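Local coordinates for SPbeta prophage-derived aminoglycoside N(3')-acetyltransferase-like protein YokD (Bacillus subtilis, PDB 2NYG) that probably transfers an acetyl group from acetyl-coenzyme A to an amine of its substrate, as a homodimeric antibiotic N-acetyltransferase family member, and may contribute to antibiotic resistance, at residues His149-Glu157 with Lys212-Arg220; Ala100-Thr108 with Arg120-Pro131. All blocks are in the same frame, centred on the assembly; numbering follows the deposited sequence.

Contact 1 (His149-Glu157 with Lys212-Arg220); sequences HPLEFGLGE and KEYKELEFR
The buried carboxylate of Glu216 is turned in against the backbone of Phe153, an acid set beside a main-chain carbonyl. With CG anti to the backbone N (chi1 -173°), a bend at the second torsion folds the carboxylate in beside Phe153; the two side chains run past one another in opposite directions, ring and carboxylate planes 71° apart. Glu216 OE2 also receives the backbone N-H of Leu217 and is hydrogen-bonded to Tyr189 OH, which lies outside both segments. Between the backbones themselves the link is slight: Phe153 N makes a weak hydrogen bond of 3.4 Å to Lys215 O.

Apolar packing flanks this polar centre. Leu151 CG sits over one face of the Tyr214 ring, 3.9 Å from its centroid, in a CH-pi contact, while Leu151 CD2 meets the aliphatic chain of Lys212 at CD, 3.5 Å away. Farther along, Leu155 CD2 packs 3.5 Å from Phe219 CE1. The irregular loop between helices 142-146 and 160-166 is thereby laid on the end of strand 208-217, the central member of a three-stranded antiparallel sheet. Strand 196-201 pairs with that strand, and Leu155 also touches helix 160-166 and strand 135-139.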
loop_
_atom_site.group_PDB
_atom_site.type_symbol
_atom_site.label_atom_id
_atom_site.label_comp_id
_atom_site.label_asym_id
_atom_site.label_seq_id
_atom_site.Cartn_x
_atom_site.Cartn_y
_atom_site.Cartn_z
ATOM N N HIS A 149 -6.219 22.555 1.028
ATOM C CA HIS A 149 -5.558 22.035 2.248
ATOM C C HIS A 149 -4.359 22.772 2.952
ATOM O O HIS A 149 -3.206 22.442 2.728
ATOM C CB HIS A 149 -5.154 20.570 2.037
ATOM C CG HIS A 149 -5.489 19.673 3.187
ATOM N ND1 HIS A 149 -5.616 20.118 4.488
ATOM C CD2 HIS A 149 -5.727 18.342 3.223
ATOM C CE1 HIS A 149 -5.928 19.102 5.274
ATOM N NE2 HIS A 149 -6.003 18.013 4.529
ATOM N N PRO A 150 -4.664 23.738 3.838
ATOM C CA PRO A 150 -3.676 24.516 4.588
ATOM C C PRO A 150 -3.074 23.684 5.734
ATOM O O PRO A 150 -3.702 22.762 6.247
ATOM C CB PRO A 150 -4.484 25.684 5.084
ATOM C CG PRO A 150 -5.785 25.046 5.384
ATOM C CD PRO A 150 -6.033 24.067 4.263
ATOM N N LEU A 151 -1.856 23.998 6.150
ATOM C CA LEU A 151 -1.248 23.233 7.232
ATOM C C LEU A 151 -1.970 23.432 8.566
ATOM O O LEU A 151 -2.291 22.477 9.263
ATOM C CB LEU A 151 0.212 23.630 7.385
ATOM C CG LEU A 151 1.005 22.736 8.322
ATOM C CD1 LEU A 151 1.022 21.312 7.787
ATOM C CD2 LEU A 151 2.412 23.276 8.448
ATOM N N GLU A 152 -2.198 24.693 8.911
ATOM C CA GLU A 152 -2.863 25.082 10.147
ATOM C C GLU A 152 -4.309 24.605 10.219
ATOM O O GLU A 152 -5.127 24.920 9.350
ATOM C CB GLU A 152 -2.818 26.605 10.297
ATOM C CG GLU A 152 -3.198 27.116 11.669
ATOM C CD GLU A 152 -3.070 28.629 11.790
ATOM O OE1 GLU A 152 -3.941 29.347 11.248
ATOM O OE2 GLU A 152 -2.094 29.097 12.423
ATOM N N PHE A 153 -4.608 23.856 11.279
ATOM C CA PHE A 153 -5.933 23.306 11.512
ATOM C C PHE A 153 -6.161 22.218 10.483
ATOM O O PHE A 153 -6.070 21.040 10.797
ATOM C CB PHE A 153 -6.967 24.430 11.428
ATOM C CG PHE A 153 -6.764 25.495 12.475
ATOM C CD1 PHE A 153 -6.740 26.845 12.133
ATOM C CD2 PHE A 153 -6.546 25.135 13.810
ATOM C CE1 PHE A 153 -6.493 27.824 13.110
ATOM C CE2 PHE A 153 -6.300 26.094 14.787
ATOM C CZ PHE A 153 -6.271 27.439 14.439
ATOM N N GLY A 154 -6.427 22.609 9.247
ATOM C CA GLY A 154 -6.618 21.631 8.185
ATOM C C GLY A 154 -7.271 20.304 8.549
ATOM O O GLY A 154 -6.698 19.235 8.387
ATOM N N LEU A 155 -8.493 20.399 9.047
ATOM C CA LEU A 155 -9.315 19.267 9.430
ATOM C C LEU A 155 -10.554 20.032 9.873
ATOM O O LEU A 155 -11.585 19.476 10.252
ATOM C CB LEU A 155 -8.666 18.475 10.568
ATOM C CG LEU A 155 -9.263 17.081 10.822
ATOM C CD1 LEU A 155 -9.706 16.442 9.500
ATOM C CD2 LEU A 155 -8.244 16.193 11.520
ATOM N N GLY A 156 -10.411 21.349 9.784
ATOM C CA GLY A 156 -11.475 22.265 10.111
ATOM C C GLY A 156 -11.877 22.959 8.824
ATOM O O GLY A 156 -11.847 22.349 7.754
ATOM N N GLU A 157 -12.265 24.228 8.928
ATOM C CA GLU A 157 -12.660 25.010 7.762
ATOM C C GLU A 157 -11.436 25.026 6.859
ATOM O O GLU A 157 -10.300 25.010 7.347
ATOM C CB GLU A 157 -12.999 26.446 8.168
ATOM C CG GLU A 157 -13.796 26.581 9.456
ATOM C CD GLU A 157 -15.193 26.004 9.352
ATOM O OE1 GLU A 157 -15.621 25.678 8.229
ATOM O OE2 GLU A 157 -15.875 25.889 10.392
ATOM N N LYS A 212 8.694 22.172 9.986
ATOM C CA LYS A 212 7.822 23.291 10.303
ATOM C C LYS A 212 6.878 23.054 11.463
ATOM O O LYS A 212 6.432 21.933 11.697
ATOM C CB LYS A 212 7.004 23.668 9.067
ATOM C CG LYS A 212 6.131 24.867 9.285
ATOM C CD LYS A 212 5.332 25.197 8.055
ATOM C CE LYS A 212 4.319 26.308 8.344
ATOM N NZ LYS A 212 3.433 26.608 7.167
ATOM N N GLU A 213 6.583 24.123 12.195
ATOM C CA GLU A 213 5.671 24.039 13.325
ATOM C C GLU A 213 4.385 24.780 13.009
ATOM O O GLU A 213 4.398 25.877 12.451
ATOM C CB GLU A 213 6.301 24.632 14.575
ATOM C CG GLU A 213 7.359 23.757 15.192
ATOM C CD GLU A 213 7.812 24.289 16.534
ATOM O OE1 GLU A 213 7.590 25.498 16.802
ATOM O OE2 GLU A 213 8.399 23.502 17.310
ATOM N N TYR A 214 3.268 24.165 13.362
ATOM C CA TYR A 214 1.969 24.757 13.114
ATOM C C TYR A 214 1.063 24.500 14.318
ATOM O O TYR A 214 1.356 23.644 15.174
ATOM C CB TYR A 214 1.365 24.160 11.833
ATOM C CG TYR A 214 1.178 22.656 11.867
ATOM C CD1 TYR A 214 -0.100 22.096 11.870
ATOM C CD2 TYR A 214 2.274 21.796 11.917
ATOM C CE1 TYR A 214 -0.286 20.723 11.923
ATOM C CE2 TYR A 214 2.101 20.416 11.973
ATOM C CZ TYR A 214 0.816 19.887 11.976
ATOM O OH TYR A 214 0.622 18.529 12.031
ATOM N N LYS A 215 -0.033 25.250 14.386
ATOM C CA LYS A 215 -0.973 25.104 15.482
ATOM C C LYS A 215 -2.098 24.172 15.064
ATOM O O LYS A 215 -2.455 24.109 13.888
ATOM C CB LYS A 215 -1.513 26.475 15.895
ATOM C CG LYS A 215 -0.436 27.395 16.474
ATOM C CD LYS A 215 -0.998 28.739 16.929
ATOM C CE LYS A 215 0.078 29.583 17.612
ATOM N NZ LYS A 215 0.747 28.828 18.707
ATOM N N GLU A 216 -2.642 23.447 16.036
ATOM C CA GLU A 216 -3.704 22.490 15.782
ATOM C C GLU A 216 -4.539 22.240 17.032
ATOM O O GLU A 216 -4.056 22.403 18.148
ATOM C CB GLU A 216 -3.088 21.166 15.335
ATOM C CG GLU A 216 -4.101 20.148 14.895
ATOM C CD GLU A 216 -4.808 20.593 13.642
ATOM O OE1 GLU A 216 -4.211 20.450 12.549
ATOM O OE2 GLU A 216 -5.944 21.105 13.756
ATOM N N LEU A 217 -5.784 21.826 16.854
ATOM C CA LEU A 217 -6.636 21.530 17.996
ATOM C C LEU A 217 -6.278 20.161 18.601
ATOM O O LEU A 217 -5.844 19.244 17.893
ATOM C CB LEU A 217 -8.105 21.527 17.570
ATOM C CG LEU A 217 -8.635 22.845 17.024
ATOM C CD1 LEU A 217 -10.118 22.726 16.743
ATOM C CD2 LEU A 217 -8.360 23.951 18.040
ATOM N N GLU A 218 -6.431 20.024 19.912
ATOM C CA GLU A 218 -6.146 18.749 20.550
ATOM C C GLU A 218 -7.481 18.031 20.552
ATOM O O GLU A 218 -8.273 18.157 21.477
ATOM C CB GLU A 218 -5.633 18.937 21.980
ATOM C CG GLU A 218 -5.364 17.618 22.657
ATOM C CD GLU A 218 -4.702 17.750 24.011
ATOM O OE1 GLU A 218 -3.650 18.416 24.103
ATOM O OE2 GLU A 218 -5.228 17.165 24.980
ATOM N N PHE A 219 -7.724 17.287 19.489
ATOM C CA PHE A 219 -8.976 16.577 19.307
ATOM C C PHE A 219 -9.410 15.672 20.432
ATOM O O PHE A 219 -8.599 15.192 21.202
ATOM C CB PHE A 219 -8.905 15.787 18.010
ATOM C CG PHE A 219 -8.559 16.632 16.824
ATOM C CD1 PHE A 219 -7.591 16.222 15.917
ATOM C CD2 PHE A 219 -9.196 17.844 16.617
ATOM C CE1 PHE A 219 -7.265 17.010 14.829
ATOM C CE2 PHE A 219 -8.878 18.632 15.539
ATOM C CZ PHE A 219 -7.910 18.216 14.641
ATOM N N ARG A 220 -10.718 15.452 20.510
ATOM C CA ARG A 220 -11.323 14.591 21.517
ATOM C C ARG A 220 -12.050 13.448 20.815
ATOM O O ARG A 220 -13.197 13.127 21.136
ATOM C CB ARG A 220 -12.316 15.381 22.369
ATOM C CG ARG A 220 -11.679 16.442 23.251
ATOM C CD ARG A 220 -12.712 17.119 24.102
ATOM N NE ARG A 220 -13.543 18.032 23.332
ATOM C CZ ARG A 220 -14.696 18.532 23.762
ATOM N NH1 ARG A 220 -15.157 18.195 24.958
ATOM N NH2 ARG A 220 -15.374 19.392 23.008
#

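Contact 2 (Ala100-Thr108 with Arg120-Pro131); sequences AYNSNYTPT and RSYPEVKRSNHP
Arg127 reaches from the short edge strand 126-127 of the mixed sheet into the loop 100-108, where an Asx turn at Asn102 shapes the backbone that receives it. Its CG points away from the backbone N (chi1 -170°), and the straight chain beyond it carries the guanidinium to Thr106 O, gripped end-on: Arg127 NH1 and NH2 each lie 3.0 Å from Thr106 O, which is almost in the guanidinium plane. Arg127 NH1 adds a weak bond to Ser103 O, and NH2 has a second acceptor in Ser70 O.

The loop satisfies several of its own polar groups. Asn102 OD1 accepts from Asn104 N on a lone pair, Asn102 O takes the N-H groups of both Tyr105 and Thr106, and Thr106 OG1 accepts a nearly straight bond of 2.9 Å from Asn102 N.

The ring of Tyr101 stands perpendicular to the Arg127 guanidinium, with its OH above one face of that group. The hydroxyl donates to Ser128 O, while Pro131 CA makes a CH-pi contact over the ring, 3.7 Å from the centroid. Arg120 forms a salt bridge with Glu117 of helix 114-119, and the ring of Tyr105 stacks on Tyr122 of the second subunit. A water joins the segments, donating to Ser103 O at 3.0 Å and accepting from Arg120 NE at 3.0 Å.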
loop_
_atom_site.group_PDB
_atom_site.type_symbol
_atom_site.label_atom_id
_atom_site.label_comp_id
_atom_site.label_asym_id
_atom_site.label_seq_id
_atom_site.Cartn_x
_atom_site.Cartn_y
_atom_site.Cartn_z
ATOM N N ALA A 100 10.666 14.142 4.691
ATOM C CA ALA A 100 9.554 15.052 4.555
ATOM C C ALA A 100 8.349 14.345 3.928
ATOM O O ALA A 100 8.483 13.329 3.241
ATOM C CB ALA A 100 9.962 16.224 3.709
ATOM N N TYR A 101 7.169 14.899 4.174
ATOM C CA TYR A 101 5.929 14.359 3.647
ATOM C C TYR A 101 5.791 14.622 2.155
ATOM O O TYR A 101 6.034 15.724 1.692
ATOM C CB TYR A 101 4.738 14.996 4.358
ATOM C CG TYR A 101 3.414 14.708 3.690
ATOM C CD1 TYR A 101 2.825 13.453 3.807
ATOM C CD2 TYR A 101 2.778 15.676 2.903
ATOM C CE1 TYR A 101 1.636 13.153 3.163
ATOM C CE2 TYR A 101 1.586 15.396 2.245
ATOM C CZ TYR A 101 1.014 14.121 2.378
ATOM O OH TYR A 101 -0.148 13.789 1.721
ATOM N N ASN A 102 5.376 13.612 1.410
ATOM C CA ASN A 102 5.184 13.772 -0.021
ATOM C C ASN A 102 3.877 13.077 -0.397
ATOM O O ASN A 102 3.722 11.887 -0.157
ATOM C CB ASN A 102 6.372 13.153 -0.768
ATOM C CG ASN A 102 6.370 13.481 -2.240
ATOM O OD1 ASN A 102 5.487 13.059 -2.982
ATOM N ND2 ASN A 102 7.358 14.246 -2.674
ATOM N N SER A 103 2.933 13.817 -0.966
ATOM C CA SER A 103 1.646 13.245 -1.359
ATOM C C SER A 103 1.785 11.995 -2.223
ATOM O O SER A 103 0.886 11.161 -2.268
ATOM C CB SER A 103 0.831 14.256 -2.161
ATOM O OG SER A 103 0.812 15.515 -1.534
ATOM N N ASN A 104 2.906 11.856 -2.912
ATOM C CA ASN A 104 3.065 10.715 -3.795
ATOM C C ASN A 104 3.586 9.423 -3.190
ATOM O O ASN A 104 3.499 8.366 -3.820
ATOM C CB ASN A 104 3.898 11.144 -5.001
ATOM C CG ASN A 104 3.256 12.300 -5.750
ATOM O OD1 ASN A 104 3.766 13.417 -5.754
ATOM N ND2 ASN A 104 2.110 12.038 -6.369
ATOM N N TYR A 105 4.104 9.485 -1.967
ATOM C CA TYR A 105 4.605 8.265 -1.362
ATOM C C TYR A 105 4.514 8.057 0.134
ATOM O O TYR A 105 4.665 6.933 0.585
ATOM C CB TYR A 105 6.048 8.011 -1.817
ATOM C CG TYR A 105 7.027 9.147 -1.602
ATOM C CD1 TYR A 105 7.566 9.416 -0.341
ATOM C CD2 TYR A 105 7.462 9.918 -2.677
ATOM C CE1 TYR A 105 8.526 10.427 -0.169
ATOM C CE2 TYR A 105 8.410 10.924 -2.515
ATOM C CZ TYR A 105 8.943 11.176 -1.265
ATOM O OH TYR A 105 9.894 12.170 -1.133
ATOM N N THR A 106 4.256 9.094 0.919
ATOM C CA THR A 106 4.185 8.890 2.368
ATOM C C THR A 106 3.081 7.915 2.788
ATOM O O THR A 106 1.896 8.249 2.786
ATOM C CB THR A 106 3.994 10.218 3.111
ATOM O OG1 THR A 106 5.060 11.116 2.765
ATOM C CG2 THR A 106 3.997 9.982 4.614
ATOM N N PRO A 107 3.464 6.695 3.182
ATOM C CA PRO A 107 2.494 5.677 3.600
ATOM C C PRO A 107 1.485 6.127 4.669
ATOM O O PRO A 107 1.837 6.800 5.637
ATOM C CB PRO A 107 3.388 4.531 4.072
ATOM C CG PRO A 107 4.618 5.233 4.549
ATOM C CD PRO A 107 4.841 6.282 3.505
ATOM N N THR A 108 0.225 5.751 4.481
ATOM C CA THR A 108 -0.824 6.101 5.438
ATOM C C THR A 108 -0.606 5.336 6.729
ATOM O O THR A 108 0.015 4.274 6.742
ATOM C CB THR A 108 -2.238 5.717 4.951
ATOM O OG1 THR A 108 -2.302 4.304 4.755
ATOM C CG2 THR A 108 -2.580 6.408 3.662
ATOM N N ARG A 120 -4.954 5.030 -2.409
ATOM C CA ARG A 120 -4.168 6.245 -2.588
ATOM C C ARG A 120 -3.279 6.222 -3.817
ATOM O O ARG A 120 -2.949 7.263 -4.356
ATOM C CB ARG A 120 -3.316 6.542 -1.350
ATOM C CG ARG A 120 -2.265 5.480 -1.024
ATOM C CD ARG A 120 -1.314 5.966 0.062
ATOM N NE ARG A 120 0.003 6.315 -0.469
ATOM C CZ ARG A 120 1.089 5.559 -0.327
ATOM N NH1 ARG A 120 1.018 4.411 0.330
ATOM N NH2 ARG A 120 2.248 5.946 -0.839
ATOM N N SER A 121 -2.876 5.047 -4.261
ATOM C CA SER A 121 -2.034 4.992 -5.440
ATOM C C SER A 121 -2.754 4.228 -6.540
ATOM O O SER A 121 -2.144 3.485 -7.313
ATOM C CB SER A 121 -0.698 4.338 -5.113
ATOM O OG SER A 121 -0.878 2.966 -4.829
ATOM N N TYR A 122 -4.070 4.415 -6.588
ATOM C CA TYR A 122 -4.924 3.784 -7.591
ATOM C C TYR A 122 -5.046 4.782 -8.749
ATOM O O TYR A 122 -5.075 5.995 -8.535
ATOM C CB TYR A 122 -6.306 3.495 -7.005
ATOM C CG TYR A 122 -7.145 2.545 -7.824
ATOM C CD1 TYR A 122 -6.892 1.174 -7.810
ATOM C CD2 TYR A 122 -8.217 3.008 -8.590
ATOM C CE1 TYR A 122 -7.696 0.280 -8.533
ATOM C CE2 TYR A 122 -9.023 2.122 -9.318
ATOM C CZ TYR A 122 -8.757 0.760 -9.281
ATOM O OH TYR A 122 -9.551 -0.124 -9.968
ATOM N N PRO A 123 -5.131 4.280 -9.991
ATOM C CA PRO A 123 -5.239 5.173 -11.147
ATOM C C PRO A 123 -6.333 6.220 -11.012
ATOM O O PRO A 123 -7.513 5.891 -10.826
ATOM C CB PRO A 123 -5.511 4.213 -12.303
ATOM C CG PRO A 123 -4.904 2.928 -11.842
ATOM C CD PRO A 123 -5.308 2.876 -10.402
ATOM N N GLU A 124 -5.923 7.483 -11.087
ATOM C CA GLU A 124 -6.835 8.623 -11.035
ATOM C C GLU A 124 -7.241 9.168 -9.668
ATOM O O GLU A 124 -8.088 10.051 -9.572
ATOM C CB GLU A 124 -8.068 8.299 -11.868
ATOM C CG GLU A 124 -7.686 7.719 -13.222
ATOM C CD GLU A 124 -8.264 8.489 -14.373
ATOM O OE1 GLU A 124 -9.460 8.287 -14.669
ATOM O OE2 GLU A 124 -7.522 9.301 -14.970
ATOM N N VAL A 125 -6.622 8.655 -8.617
ATOM C CA VAL A 125 -6.899 9.110 -7.267
ATOM C C VAL A 125 -5.955 10.255 -6.895
ATOM O O VAL A 125 -4.744 10.161 -7.087
ATOM C CB VAL A 125 -6.709 7.969 -6.260
ATOM C CG1 VAL A 125 -6.880 8.490 -4.841
ATOM C CG2 VAL A 125 -7.693 6.866 -6.550
ATOM N N LYS A 126 -6.512 11.332 -6.355
ATOM C CA LYS A 126 -5.703 12.472 -5.950
ATOM C C LYS A 126 -5.585 12.517 -4.429
ATOM O O LYS A 126 -6.410 11.932 -3.723
ATOM C CB LYS A 126 -6.336 13.759 -6.449
ATOM C CG LYS A 126 -6.316 13.929 -7.962
ATOM C CD LYS A 126 -5.035 14.602 -8.442
ATOM C CE LYS A 126 -5.230 15.177 -9.831
ATOM N NZ LYS A 126 -5.700 14.114 -10.763
ATOM N N ARG A 127 -4.566 13.220 -3.937
ATOM C CA ARG A 127 -4.307 13.343 -2.506
ATOM C C ARG A 127 -4.004 14.787 -2.140
ATOM O O ARG A 127 -3.267 15.467 -2.852
ATOM C CB ARG A 127 -3.116 12.468 -2.126
ATOM C CG ARG A 127 -2.874 12.308 -0.645
ATOM C CD ARG A 127 -1.749 11.338 -0.404
ATOM N NE ARG A 127 -1.551 11.059 1.011
ATOM C CZ ARG A 127 -0.581 10.287 1.489
ATOM N NH1 ARG A 127 0.278 9.714 0.664
ATOM N NH2 ARG A 127 -0.464 10.093 2.792
ATOM N N SER A 128 -4.568 15.249 -1.024
ATOM C CA SER A 128 -4.353 16.620 -0.547
ATOM C C SER A 128 -2.951 16.798 0.061
ATOM O O SER A 128 -2.291 15.834 0.451
ATOM C CB SER A 128 -5.430 16.996 0.469
ATOM O OG SER A 128 -5.543 16.013 1.483
ATOM N N ASN A 129 -2.502 18.041 0.162
ATOM C CA ASN A 129 -1.162 18.292 0.658
ATOM C C ASN A 129 -0.861 18.441 2.161
ATOM O O ASN A 129 0.128 19.067 2.532
ATOM C CB ASN A 129 -0.585 19.487 -0.097
ATOM C CG ASN A 129 0.918 19.495 -0.083
ATOM O OD1 ASN A 129 1.547 18.484 -0.372
ATOM N ND2 ASN A 129 1.508 20.634 0.255
ATOM N N HIS A 130 -1.670 17.860 3.035
ATOM C CA HIS A 130 -1.384 17.979 4.462
ATOM C C HIS A 130 -0.508 16.803 4.889
ATOM O O HIS A 130 -0.709 15.674 4.440
ATOM C CB HIS A 130 -2.684 18.017 5.257
ATOM C CG HIS A 130 -2.530 18.610 6.621
ATOM N ND1 HIS A 130 -2.037 17.895 7.693
ATOM C CD2 HIS A 130 -2.734 19.871 7.070
ATOM C CE1 HIS A 130 -1.944 18.694 8.741
ATOM N NE2 HIS A 130 -2.359 19.898 8.390
ATOM N N PRO A 131 0.481 17.050 5.756
ATOM C CA PRO A 131 1.411 16.027 6.250
ATOM C C PRO A 131 0.860 15.021 7.262
ATOM O O PRO A 131 1.434 13.932 7.452
ATOM C CB PRO A 131 2.551 16.866 6.812
ATOM C CG PRO A 131 1.837 18.055 7.345
ATOM C CD PRO A 131 0.897 18.387 6.206
HETATM O O HOH W 1 -0.455 8.521 -2.437
#

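How the contacts relate
Both contacts are partly buried, but they involve different sheets: contact 1 lays a loop on the three-stranded antiparallel sheet, whereas contact 2 joins a loop to a segment that is strand only at 126-127, an outermost strand of the mixed sheet. Contact 1 relies largely on apolar packing around one buried acid, touches no other chain and lies away from the annotated sites. Contact 2 is richer in hydrogen bonds, reaches the second subunit and lies nearer coenzyme A, with the Thr108 side chain about 8 Å from the cofactor. Their centres are 18 Å apart, yet they meet directly: His130 NE2 probably hydrogen-bonds Leu151 O at 2.7 Å, and Leu151 also packs on Pro131.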